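Glutathione transferase lambda1 (Populus trichocarpa, PDB 4PQH) binds glutathione as a plant Lambda-class glutathione transferase with thiol-transferase character, and probably acts in detoxification. Local coordinates at residues Trp43-Arg46 and Asn47-Leu51; Ala132-Ser135 and Thr136-Gly139. All coordinates share one frame; numbering follows the deposited sequence.

Contact 1: residues Trp43-Arg46 and Asn47-Leu51; sequences WITR and NCKGL
The Trp43 indole and the Asn47 carboxamide meet one turn apart on the same helix, their planes nearly perpendicular at 86°. The amide approaches the pyrrole side of the ring obliquely, with Asn47 ND2 3.5 Å from Trp43 NE1. Both are donors, and a water reconciles them: it lies in the indole plane at the ring edge and accepts from Trp43 NE1 at 2.9 Å and from Asn47 ND2 at 3.1 Å. A chi1 of -178° sets CG of the tryptophan opposite the backbone N and carries the indole along the helix, so that its NE1 end comes up beside the Asn47 amide. Asn47 ND2 also donates to Ala213 O, which joins this helix to 212-215. The other amide branch faces Arg46, whose NH1 makes a weak, bent bond of 2.9 Å to Asn47 OD1; the oxygen lies near the guanidinium plane, at its edge. The extended arginine chain carries NE to Ile55 O and NH2 to a salt bridge with Glu8, so the guanidinium is held from several directions. Replacing Arg46 by an alanine would probably leave Glu8 without its charged mate and Ile55 O without the NE donor, while Asn47 OD1 would lose only a weak bond.

This is the C-terminal end of the helix in the beta-alpha-beta unit of strand 28-32, helix 37-48 and strand 55-59, within the thioredoxin-like N-terminal domain. A Schellman motif closes the helix: Leu51 N bonds back to Arg46 O at 3.0 Å, Gly50 N reaches Asn47 O at 3.0 Å, and Gly50 takes a positive phi, a conformation that favours glycine at this position. Leu51 CB returns over the last turn, 4.1 Å from Arg46 CG. On another side of the helix, Cys48 SG packs against Ile44 CG2 at 3.7 Å.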
ATOM      1  N   TRP A  43      -5.570  -2.526  -0.001  1.00 13.33           N
ATOM      2  CA  TRP A  43      -6.265  -3.144   1.115  1.00 12.70           C
ATOM      3  C   TRP A  43      -6.380  -2.152   2.292  1.00 11.66           C
ATOM      4  O   TRP A  43      -7.448  -2.017   2.911  1.00 11.75           O
ATOM      5  CB  TRP A  43      -5.503  -4.402   1.511  1.00 13.39           C
ATOM      6  CG  TRP A  43      -6.080  -5.227   2.613  1.00 14.33           C
ATOM      7  CD1 TRP A  43      -7.256  -5.035   3.283  1.00 14.72           C
ATOM      8  CD2 TRP A  43      -5.482  -6.397   3.176  1.00 14.58           C
ATOM      9  NE1 TRP A  43      -7.422  -6.026   4.231  1.00 14.80           N
ATOM     10  CE2 TRP A  43      -6.343  -6.870   4.183  1.00 15.82           C
ATOM     11  CE3 TRP A  43      -4.299  -7.097   2.914  1.00 15.45           C
ATOM     12  CZ2 TRP A  43      -6.053  -8.007   4.940  1.00 16.55           C
ATOM     13  CZ3 TRP A  43      -4.011  -8.226   3.668  1.00 16.76           C
ATOM     14  CH2 TRP A  43      -4.886  -8.668   4.668  1.00 17.41           C
ATOM     15  N   ILE A  44      -5.288  -1.453   2.602  1.00 11.62           N
ATOM     16  CA  ILE A  44      -5.311  -0.425   3.649  1.00 10.91           C
ATOM     17  C   ILE A  44      -6.322   0.659   3.302  1.00 10.98           C
ATOM     18  O   ILE A  44      -7.077   1.109   4.168  1.00 11.52           O
ATOM     19  CB  ILE A  44      -3.927   0.231   3.858  1.00 11.37           C
ATOM     20  CG1 ILE A  44      -2.903  -0.784   4.365  1.00 10.97           C
ATOM     21  CG2 ILE A  44      -4.056   1.383   4.857  1.00 11.44           C
ATOM     22  CD1 ILE A  44      -1.471  -0.351   4.110  1.00 11.55           C
ATOM     23  N   THR A  45      -6.350   1.089   2.048  1.00 11.09           N
ATOM     24  CA  THR A  45      -7.287   2.132   1.624  1.00 11.63           C
ATOM     25  C   THR A  45      -8.734   1.709   1.852  1.00 11.68           C
ATOM     26  O   THR A  45      -9.527   2.448   2.437  1.00 11.58           O
ATOM     27  CB  THR A  45      -7.045   2.541   0.164  1.00 11.13           C
ATOM     28  OG1 THR A  45      -5.697   3.007   0.036  1.00 11.88           O
ATOM     29  CG2 THR A  45      -7.991   3.676  -0.236  1.00 11.49           C
ATOM     30  N   ARG A  46      -9.067   0.503   1.420  1.00 12.92           N
ATOM     31  CA  ARG A  46     -10.361  -0.107   1.689  1.00 13.17           C
ATOM     32  C   ARG A  46     -10.725  -0.055   3.168  1.00 11.73           C
ATOM     33  O   ARG A  46     -11.798   0.427   3.535  1.00 12.65           O
ATOM     34  CB  ARG A  46     -10.346  -1.557   1.191  1.00 12.95           C
ATOM     35  CG  ARG A  46     -11.433  -2.481   1.746  1.00 13.73           C
ATOM     36  CD  ARG A  46     -11.058  -3.925   1.392  1.00 15.34           C
ATOM     37  NE  ARG A  46     -12.056  -4.947   1.699  1.00 16.60           N
ATOM     38  CZ  ARG A  46     -12.029  -5.720   2.786  1.00 16.25           C
ATOM     39  NH1 ARG A  46     -11.086  -5.552   3.704  1.00 16.29           N
ATOM     40  NH2 ARG A  46     -12.956  -6.652   2.963  1.00 17.65           N
ATOM     41  N   ASN A  47      -9.819  -0.507   4.027  1.00 11.46           N
ATOM     42  CA  ASN A  47     -10.119  -0.561   5.449  1.00 12.45           C
ATOM     43  C   ASN A  47     -10.262   0.818   6.061  1.00 12.14           C
ATOM     44  O   ASN A  47     -11.156   1.046   6.873  1.00 12.54           O
ATOM     45  CB  ASN A  47      -9.033  -1.311   6.201  1.00 13.32           C
ATOM     46  CG  ASN A  47      -9.025  -2.800   5.904  1.00 14.57           C
ATOM     47  OD1 ASN A  47      -9.790  -3.299   5.076  1.00 13.97           O
ATOM     48  ND2 ASN A  47      -8.151  -3.517   6.592  1.00 15.43           N
ATOM     49  N   CYS A  48      -9.382   1.737   5.676  1.00 12.34           N
ATOM     50  CA  CYS A  48      -9.406   3.083   6.249  1.00 12.10           C
ATOM     51  C   CYS A  48     -10.687   3.817   5.900  1.00 13.61           C
ATOM     52  O   CYS A  48     -11.114   4.720   6.623  1.00 13.47           O
ATOM     53  CB  CYS A  48      -8.205   3.892   5.770  1.00 13.88           C
ATOM     54  SG  CYS A  48      -6.649   3.386   6.498  1.00 14.68           S
ATOM     55  N   LYS A  49     -11.320   3.429   4.802  1.00 12.29           N
ATOM     56  CA  LYS A  49     -12.568   4.050   4.396  1.00 13.10           C
ATOM     57  C   LYS A  49     -13.795   3.279   4.882  1.00 12.51           C
ATOM     58  O   LYS A  49     -14.923   3.666   4.591  1.00 13.74           O
ATOM     59  CB  LYS A  49     -12.593   4.238   2.878  1.00 12.34           C
ATOM     60  CG  LYS A  49     -11.575   5.249   2.395  1.00 12.96           C
ATOM     61  CD  LYS A  49     -11.631   5.450   0.884  1.00 12.43           C
ATOM     62  CE  LYS A  49     -12.796   6.347   0.497  1.00 13.40           C
ATOM     63  NZ  LYS A  49     -12.537   7.773   0.865  1.00 13.55           N
ATOM     64  N   GLY A  50     -13.581   2.213   5.647  1.00 13.26           N
ATOM     65  CA  GLY A  50     -14.684   1.417   6.172  1.00 12.71           C
ATOM     66  C   GLY A  50     -15.426   0.611   5.112  1.00 13.59           C
ATOM     67  O   GLY A  50     -16.625   0.368   5.215  1.00 15.42           O
ATOM     68  N   LEU A  51     -14.698   0.162   4.095  1.00 13.19           N
ATOM     69  CA  LEU A  51     -15.324  -0.466   2.934  1.00 14.15           C
ATOM     70  C   LEU A  51     -15.246  -1.988   2.939  1.00 15.79           C
ATOM     71  O   LEU A  51     -15.360  -2.617   1.885  1.00 16.76           O
ATOM     72  CB  LEU A  51     -14.693   0.081   1.654  1.00 13.86           C
ATOM     73  CG  LEU A  51     -14.862   1.590   1.439  1.00 13.51           C
ATOM     74  CD1 LEU A  51     -13.991   2.074   0.294  1.00 14.93           C
ATOM     75  CD2 LEU A  51     -16.323   1.942   1.188  1.00 15.86           C
TER
HETATM   76  O   HOH W   1      -9.009  -6.498   6.633  1.00 18.99           O

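Contact 2: residues Ala132-Ser135 and Thr136-Gly139; sequences ANNS and TFKG
The Phe137 ring receives the side-chain oxygen of Asn134 at its edge, in the ring plane, with Asn134 OD1 3.9 Å from Phe137 CD2. The amide and ring planes are inclined at 59°, so the two groups are not stacked. A backbone oxygen comes closer on an oblique path: Asn133 O is 3.1 Å from Phe137 CD2, while the same oxygen accepts the helical bond from Phe137 N. Phe137 CG stands beside its own backbone N and anti to the carbonyl carbon (chi1 -64°), which tips the ring back along the preceding turn and brings CE2 within 4.1 Å of Asn133 CB. Beyond these neighbours the Phe137 side chain also touches Ala185 and Leu186 of helix 170-190, and the Asn133 side chain packs against that helix too while its ND2 bonds to Phe129 O.

The long helix 113-137 of the all-helical C-terminal domain typical of glutathione transferases finishes here in a Schellman motif. Gly139 is the residue of positive phi, and its N bonds to Thr136 O at 3.0 Å. Within the last turn Ala132 O is gripped twice by one residue, Thr136 N at 3.2 Å and Thr136 OG1 at 3.0 Å arriving from opposite faces of the carbonyl plane. The hydroxyl donates to Ala132 O and in turn accepts from Ala144 N, which ties the turn to the beginning of helix 144-154. Asn134 O takes Lys138 N at 3.0 Å and is further overlain by the lysine chain: a bend at chi3 (-66°) folds it back so that Lys138 CE lies 3.4 Å from Asn134 O, while NZ makes a salt bridge to Glu140.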
ATOM      1  N   ALA A 132      16.260   2.507  -3.874  1.00 15.23           N
ATOM      2  CA  ALA A 132      17.326   2.777  -2.915  1.00 15.13           C
ATOM      3  C   ALA A 132      17.439   1.668  -1.869  1.00 12.66           C
ATOM      4  O   ALA A 132      18.542   1.208  -1.530  1.00 13.94           O
ATOM      5  CB  ALA A 132      17.087   4.109  -2.231  1.00 15.90           C
ATOM      6  N   ASN A 133      16.296   1.231  -1.355  1.00 12.32           N
ATOM      7  CA  ASN A 133      16.304   0.170  -0.362  1.00 11.75           C
ATOM      8  C   ASN A 133      16.745  -1.161  -0.945  1.00 13.14           C
ATOM      9  O   ASN A 133      17.577  -1.855  -0.364  1.00 12.32           O
ATOM     10  CB  ASN A 133      14.943   0.077   0.318  1.00 12.25           C
ATOM     11  CG  ASN A 133      14.791   1.098   1.410  1.00 11.99           C
ATOM     12  OD1 ASN A 133      15.180   0.853   2.544  1.00 14.06           O
ATOM     13  ND2 ASN A 133      14.269   2.267   1.067  1.00 13.06           N
ATOM     14  N   ASN A 134      16.200  -1.505  -2.101  1.00 14.64           N
ATOM     15  CA  ASN A 134      16.600  -2.729  -2.777  1.00 16.00           C
ATOM     16  C   ASN A 134      18.079  -2.758  -3.150  1.00 15.89           C
ATOM     17  O   ASN A 134      18.726  -3.798  -3.024  1.00 16.12           O
ATOM     18  CB  ASN A 134      15.689  -2.997  -3.968  1.00 18.27           C
ATOM     19  CG  ASN A 134      14.323  -3.474  -3.536  1.00 22.36           C
ATOM     20  OD1 ASN A 134      14.207  -4.327  -2.653  1.00 24.39           O
ATOM     21  ND2 ASN A 134      13.283  -2.913  -4.129  1.00 23.70           N
ATOM     22  N   SER A 135      18.606  -1.613  -3.581  0.51 15.75           N
ATOM     23  CA  SER A 135      20.034  -1.475  -3.860  0.51 15.84           C
ATOM     24  C   SER A 135      20.845  -1.827  -2.622  0.51 15.84           C
ATOM     25  O   SER A 135      21.882  -2.477  -2.710  0.51 16.20           O
ATOM     26  CB  SER A 135      20.355  -0.044  -4.296  0.51 16.83           C
ATOM     27  OG  SER A 135      21.743   0.129  -4.528  0.51 18.39           O
ATOM     28  N   THR A 136      20.359  -1.401  -1.461  1.00 15.05           N
ATOM     29  CA  THR A 136      21.051  -1.654  -0.204  1.00 15.40           C
ATOM     30  C   THR A 136      21.017  -3.134   0.157  1.00 14.85           C
ATOM     31  O   THR A 136      22.050  -3.717   0.490  1.00 14.27           O
ATOM     32  CB  THR A 136      20.436  -0.818   0.925  1.00 16.99           C
ATOM     33  OG1 THR A 136      20.592   0.565   0.607  1.00 18.76           O
ATOM     34  CG2 THR A 136      21.122  -1.109   2.250  1.00 17.32           C
ATOM     35  N   PHE A 137      19.842  -3.745   0.066  1.00 14.44           N
ATOM     36  CA  PHE A 137      19.701  -5.168   0.369  1.00 13.83           C
ATOM     37  C   PHE A 137      20.580  -6.020  -0.538  1.00 15.72           C
ATOM     38  O   PHE A 137      21.117  -7.038  -0.109  1.00 15.38           O
ATOM     39  CB  PHE A 137      18.247  -5.619   0.235  1.00 12.75           C
ATOM     40  CG  PHE A 137      17.328  -4.966   1.211  1.00 16.98           C
ATOM     41  CD1 PHE A 137      17.654  -4.913   2.551  1.00 15.81           C
ATOM     42  CD2 PHE A 137      16.146  -4.393   0.785  1.00 15.28           C
ATOM     43  CE1 PHE A 137      16.805  -4.302   3.460  1.00 18.96           C
ATOM     44  CE2 PHE A 137      15.297  -3.782   1.685  1.00 16.77           C
ATOM     45  CZ  PHE A 137      15.635  -3.740   3.021  1.00 18.87           C
ATOM     46  N   LYS A 138      20.715  -5.600  -1.791  1.00 16.27           N
ATOM     47  CA  LYS A 138      21.491  -6.360  -2.774  1.00 17.98           C
ATOM     48  C   LYS A 138      22.987  -6.075  -2.692  1.00 17.26           C
ATOM     49  O   LYS A 138      23.781  -6.715  -3.381  1.00 19.80           O
ATOM     50  CB  LYS A 138      20.973  -6.076  -4.187  1.00 19.67           C
ATOM     51  CG  LYS A 138      19.593  -6.655  -4.454  1.00 23.23           C
ATOM     52  CD  LYS A 138      19.139  -6.427  -5.885  1.00 26.65           C
ATOM     53  CE  LYS A 138      18.921  -4.958  -6.202  1.00 30.01           C
ATOM     54  NZ  LYS A 138      18.508  -4.766  -7.625  1.00 33.27           N
ATOM     55  N   GLY A 139      23.376  -5.128  -1.847  1.00 17.01           N
ATOM     56  CA  GLY A 139      24.779  -4.795  -1.666  1.00 17.96           C
ATOM     57  C   GLY A 139      25.388  -3.970  -2.788  1.00 18.06           C
ATOM     58  O   GLY A 139      26.608  -3.829  -2.877  1.00 20.18           O
TER

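How the contacts relate
From the N terminus, the chain first forms strand 28-32 and then helix 37-48, whose last turn and exit make contact 1; strand 55-59 follows. It then passes through the rest of the thioredoxin-like domain, which ends with helix 92-102, into helix 113-137, where contact 2 lies at the end before helix 144-154. The two are in series, neither nested nor crossing, and each closes only a helix turn and its exit. The centres of contact 1 and contact 2 are 30 Å apart, on opposite sides of the chain's centre, and the two do not touch. Helix 170-190 is common ground: Ile44 and Thr45 pack on it from contact 1, Asn133 and Phe137 from contact 2.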